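Local coordinates for protein catechol 2,3-dioxygenase (Rhodococcus sp., PDB 2WL9) that probably catalyses the iron-dependent extradiol ring cleavage of catechols in the breakdown of aromatic hydrocarbons, as a type I extradiol dioxygenase, at residues C[59-64]-C[208-213]; C[112-117]-C[150-155]. One frame throughout, in Å; residues are numbered along the deposited sequence.

Interaction 1 (C[59-64]-C[208-213]); sequences SDDLAY and KRINHL. With FE (Fe (III) ion), chain K.
Asp-61 OD1 is gripped by two backbone N-H groups, one from each chain segment: on its anti side it accepts the N of Leu-62 at 2.7 Å, and it takes a weak share of the amide N-H of Arg-209. The straighter bond from that amide goes to the other oxygen, Arg-209 N meeting the syn lone pair of Asp-61 OD2 at 3.0 Å (167°). Held at both oxygens, the carboxylate is limited in its rotation. Lys-208 lies alongside through its carbons, CB packing 3.4 Å from OD2 of Asp-61, while its NZ stays 6.3 Å from that oxygen; any electrostatic help from the ammonium is probably modest.

Arg-209 then reaches across the strand at about a right angle to the side chains of Asp-61 and Leu-62. With CG anti to its own carbonyl carbon (chi1 -80°) and the chain extended from CG to NE, it brings NH1 within 3.0 Å of Leu-62 O, which meets the edge of the guanidinium in its plane. Next to these bonds Leu-62 CB packs against Ile-210 CG2 at 3.9 Å. Asp-60 turns its carboxylate to Ser-258 and Ser-15.

After Ile-210 the chain turns a corner, and His-212 binds the iron through NE2 at 2.4 Å, alongside His-149 and Glu-263. The contact thus joins a strand of the N-terminal module to the chain that leads into the strand bearing His-212, consistent with the paired modules of the vicinal oxygen chelate fold in type I extradiol dioxygenases.

Interaction 2 (C[112-117]-C[150-155]); sequences GGNPTE and IIIRED
Gly-112 and Glu-154 bring two loops together at what is probably the junction of two modules of a vicinal oxygen chelate fold: 112-117 leads into strand 115-120 of one sheet, and 150-155 leaves strand 149-152 of the other. The compact part of the contact lies around Gly-112 and Asn-114. Glu-154 folds back over the glycine, its chain bent at chi2 (-64°), which carries OE1 to 3.1 Å from Gly-112 N and 3.3 Å from Gly-112 CA. Gly-112 CA and Glu-154 CA are 4.4 Å apart, so the two backbones run close together here, and Gly-112 CA also lies 4.0 Å from Arg-153 O.

Deeper in, the buried side chain of Asn-114 leaves the backbone toward 150-155, and its amide packs against Arg-153 O and the Glu-154 carboxylate, its plane nearly perpendicular (81°) to that group. Beside it lies the end of Ile-152, whose side chain also touches Tyr-164 of helix 157-167. Glu-154 OE2 sits close to Asp-110 OD2, a pairing of like charges that may raise the pKa of one of the acids.

Toward solvent the contact thins out. Arg-153 is partly exposed, and its carbonyl, not its side chain, takes part in the packing. The exposed Asp-155 approaches loosely, its OD1 lying 3.8 Å from Gly-112 CA.

How the interactions relate
Interactions 1 and 2 both fasten the sheet carrying strands 61-68 and 115-120 to the one carrying 149-152 and 210-217, and within each sheet the two strands are neighbours. Both contacts are partly buried, but their chemistry differs: interaction 1 has clear hydrogen bonds and leads to an iron ligand, whereas interaction 2 is mainly close loop packing, with no clear hydrogen bond across it and an acidic pair, Glu-154 with Asp-110, at its side. Backbone bonds stitch them together, Asn-211 N to Ile-151 O at 2.8 Å and Arg-209 O to Arg-153 N at 3.0 Å, both probable. Arg-209 bridges them further, with its CG against the Asn-114 amide. The pair combines polar anchoring with steric fit.

Interaction 1 (C[59-64]-C[208-213])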
# COMPACT_ATOMS: atom_id res chain seq x y z
N SER C 59 -15.09 10.06 -50.10
CA SER C 59 -13.69 9.65 -50.06
C SER C 59 -13.52 8.56 -48.99
O SER C 59 -14.45 8.28 -48.25
CB SER C 59 -12.80 10.86 -49.77
OG SER C 59 -11.46 10.48 -49.54
N ASP C 60 -12.34 7.93 -48.93
CA ASP C 60 -12.08 6.91 -47.91
C ASP C 60 -10.67 7.04 -47.36
O ASP C 60 -9.80 6.21 -47.64
CB ASP C 60 -12.34 5.51 -48.46
CG ASP C 60 -13.80 5.14 -48.44
OD1 ASP C 60 -14.42 5.17 -47.35
OD2 ASP C 60 -14.35 4.83 -49.52
N ASP C 61 -10.45 8.09 -46.58
CA ASP C 61 -9.13 8.40 -46.06
C ASP C 61 -9.24 9.27 -44.81
O ASP C 61 -10.34 9.60 -44.35
CB ASP C 61 -8.31 9.12 -47.15
CG ASP C 61 -6.82 8.85 -47.05
OD1 ASP C 61 -6.31 8.56 -45.93
OD2 ASP C 61 -6.14 8.92 -48.10
N LEU C 62 -8.09 9.61 -44.26
CA LEU C 62 -8.00 10.54 -43.15
C LEU C 62 -8.31 11.95 -43.65
O LEU C 62 -7.83 12.35 -44.72
CB LEU C 62 -6.58 10.49 -42.58
CG LEU C 62 -6.15 11.41 -41.44
CD1 LEU C 62 -6.77 11.00 -40.12
CD2 LEU C 62 -4.64 11.34 -41.36
N ALA C 63 -9.12 12.68 -42.88
CA ALA C 63 -9.46 14.08 -43.17
C ALA C 63 -8.65 15.07 -42.33
O ALA C 63 -8.16 16.08 -42.86
CB ALA C 63 -10.97 14.32 -42.98
N TYR C 64 -8.50 14.79 -41.03
CA TYR C 64 -7.68 15.61 -40.14
C TYR C 64 -7.27 14.91 -38.84
O TYR C 64 -7.95 14.00 -38.37
CB TYR C 64 -8.35 16.96 -39.83
CG TYR C 64 -9.80 16.88 -39.40
CD1 TYR C 64 -10.15 16.62 -38.07
CD2 TYR C 64 -10.82 17.07 -40.33
CE1 TYR C 64 -11.49 16.55 -37.69
CE2 TYR C 64 -12.14 17.00 -39.97
CZ TYR C 64 -12.48 16.74 -38.65
OH TYR C 64 -13.82 16.68 -38.34
N LYS C 208 -2.62 5.88 -49.17
CA LYS C 208 -3.55 6.71 -48.40
C LYS C 208 -2.79 7.53 -47.36
O LYS C 208 -1.62 7.24 -47.08
CB LYS C 208 -4.64 5.84 -47.75
CG LYS C 208 -5.65 5.26 -48.76
CD LYS C 208 -6.85 4.62 -48.07
CE LYS C 208 -7.95 4.25 -49.07
NZ LYS C 208 -7.58 3.10 -49.95
N ARG C 209 -3.43 8.55 -46.80
CA ARG C 209 -2.82 9.37 -45.75
C ARG C 209 -2.54 8.57 -44.49
O ARG C 209 -1.62 8.89 -43.73
CB ARG C 209 -3.73 10.55 -45.37
CG ARG C 209 -3.68 11.73 -46.31
CD ARG C 209 -4.65 12.80 -45.84
NE ARG C 209 -4.57 14.00 -46.68
CZ ARG C 209 -5.58 14.85 -46.87
NH1 ARG C 209 -6.75 14.64 -46.29
NH2 ARG C 209 -5.40 15.91 -47.65
N ILE C 210 -3.34 7.53 -44.26
CA ILE C 210 -3.27 6.73 -43.04
C ILE C 210 -3.11 5.25 -43.37
O ILE C 210 -3.74 4.73 -44.31
CB ILE C 210 -4.52 7.01 -42.13
CG1 ILE C 210 -4.43 6.30 -40.77
CG2 ILE C 210 -5.83 6.67 -42.86
CD1 ILE C 210 -5.24 7.00 -39.66
N ASN C 211 -2.25 4.57 -42.62
CA ASN C 211 -2.09 3.13 -42.76
C ASN C 211 -2.98 2.39 -41.77
O ASN C 211 -3.75 1.52 -42.15
CB ASN C 211 -0.64 2.70 -42.60
CG ASN C 211 -0.49 1.19 -42.58
OD1 ASN C 211 -0.65 0.52 -43.61
ND2 ASN C 211 -0.20 0.64 -41.41
N HIS C 212 -2.85 2.74 -40.49
CA HIS C 212 -3.71 2.15 -39.48
C HIS C 212 -3.98 3.06 -38.29
O HIS C 212 -3.29 4.04 -38.06
CB HIS C 212 -3.16 0.78 -39.02
CG HIS C 212 -2.05 0.85 -38.02
ND1 HIS C 212 -0.72 0.89 -38.38
CD2 HIS C 212 -2.07 0.86 -36.67
CE1 HIS C 212 0.03 0.94 -37.29
NE2 HIS C 212 -0.76 0.93 -36.24
N LEU C 213 -4.99 2.67 -37.55
CA LEU C 213 -5.35 3.19 -36.26
C LEU C 213 -5.40 2.03 -35.29
O LEU C 213 -5.99 1.05 -35.56
CB LEU C 213 -6.69 3.88 -36.27
CG LEU C 213 -7.38 4.18 -34.95
CD1 LEU C 213 -6.61 5.13 -34.13
CD2 LEU C 213 -8.75 4.63 -35.15
FE FE K . 0.46 -0.11 -34.45

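Interaction 2 (C[112-117]-C[150-155])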
# COMPACT_ATOMS: atom_id res chain seq x y z
N GLY C 112 4.26 16.02 -44.42
CA GLY C 112 3.70 15.06 -45.36
C GLY C 112 2.40 15.53 -46.01
O GLY C 112 1.84 14.83 -46.85
N GLY C 113 1.95 16.72 -45.62
CA GLY C 113 0.71 17.31 -46.13
C GLY C 113 -0.55 16.83 -45.43
O GLY C 113 -1.65 17.08 -45.91
N ASN C 114 -0.39 16.15 -44.30
CA ASN C 114 -1.54 15.69 -43.51
C ASN C 114 -2.16 16.83 -42.70
O ASN C 114 -1.46 17.46 -41.90
CB ASN C 114 -1.15 14.52 -42.60
CG ASN C 114 -0.46 13.39 -43.35
OD1 ASN C 114 0.70 13.08 -43.08
ND2 ASN C 114 -1.17 12.79 -44.28
N PRO C 115 -3.46 17.12 -42.91
CA PRO C 115 -4.07 18.20 -42.13
C PRO C 115 -3.98 17.92 -40.64
O PRO C 115 -4.40 16.87 -40.15
CB PRO C 115 -5.53 18.18 -42.59
CG PRO C 115 -5.46 17.66 -43.98
CD PRO C 115 -4.40 16.58 -43.91
N THR C 116 -3.42 18.89 -39.92
CA THR C 116 -3.08 18.73 -38.52
C THR C 116 -3.74 19.83 -37.71
O THR C 116 -3.65 21.00 -38.07
CB THR C 116 -1.55 18.78 -38.36
OG1 THR C 116 -0.97 17.71 -39.12
CG2 THR C 116 -1.13 18.65 -36.89
N GLU C 117 -4.40 19.46 -36.62
CA GLU C 117 -5.07 20.45 -35.77
C GLU C 117 -4.56 20.38 -34.34
O GLU C 117 -4.24 19.30 -33.84
CB GLU C 117 -6.59 20.27 -35.81
CG GLU C 117 -7.13 20.08 -37.23
CD GLU C 117 -8.64 20.23 -37.32
OE1 GLU C 117 -9.34 20.05 -36.30
OE2 GLU C 117 -9.14 20.52 -38.44
N ILE C 150 -1.62 6.15 -34.59
CA ILE C 150 -1.78 6.12 -36.04
C ILE C 150 -0.44 6.08 -36.77
O ILE C 150 0.53 6.72 -36.35
CB ILE C 150 -2.58 7.35 -36.56
CG1 ILE C 150 -1.93 8.66 -36.09
CG2 ILE C 150 -4.06 7.24 -36.13
CD1 ILE C 150 -2.62 9.93 -36.57
N ILE C 151 -0.41 5.33 -37.87
CA ILE C 151 0.70 5.42 -38.82
C ILE C 151 0.24 6.21 -40.04
O ILE C 151 -0.75 5.85 -40.69
CB ILE C 151 1.25 4.04 -39.22
CG1 ILE C 151 2.07 3.46 -38.06
CG2 ILE C 151 2.11 4.14 -40.49
CD1 ILE C 151 2.87 2.21 -38.41
N ILE C 152 0.97 7.29 -40.33
CA ILE C 152 0.59 8.22 -41.39
C ILE C 152 1.70 8.42 -42.41
O ILE C 152 2.87 8.14 -42.13
CB ILE C 152 0.10 9.58 -40.81
CG1 ILE C 152 1.19 10.25 -39.96
CG2 ILE C 152 -1.21 9.40 -40.02
CD1 ILE C 152 0.85 11.67 -39.52
N ARG C 153 1.33 8.90 -43.60
CA ARG C 153 2.26 9.08 -44.71
C ARG C 153 3.20 10.26 -44.49
O ARG C 153 2.77 11.36 -44.16
CB ARG C 153 1.48 9.25 -46.01
CG ARG C 153 2.32 9.17 -47.28
CD ARG C 153 1.41 9.09 -48.50
NE ARG C 153 0.52 10.24 -48.58
CZ ARG C 153 -0.60 10.29 -49.31
NH1 ARG C 153 -0.98 9.24 -50.03
NH2 ARG C 153 -1.34 11.39 -49.31
N GLU C 154 4.50 10.00 -44.65
CA GLU C 154 5.49 11.06 -44.62
C GLU C 154 6.49 10.84 -45.75
O GLU C 154 7.20 9.84 -45.74
CB GLU C 154 6.22 11.11 -43.27
CG GLU C 154 5.32 11.29 -42.05
CD GLU C 154 4.58 12.61 -42.00
OE1 GLU C 154 5.00 13.59 -42.65
OE2 GLU C 154 3.56 12.67 -41.28
N ASP C 155 6.52 11.76 -46.71
CA ASP C 155 7.51 11.71 -47.79
C ASP C 155 8.91 12.10 -47.31
O ASP C 155 9.92 11.75 -47.93
CB ASP C 155 7.07 12.60 -48.96
CG ASP C 155 7.15 14.09 -48.64
OD1 ASP C 155 6.75 14.50 -47.52
OD2 ASP C 155 7.62 14.86 -49.50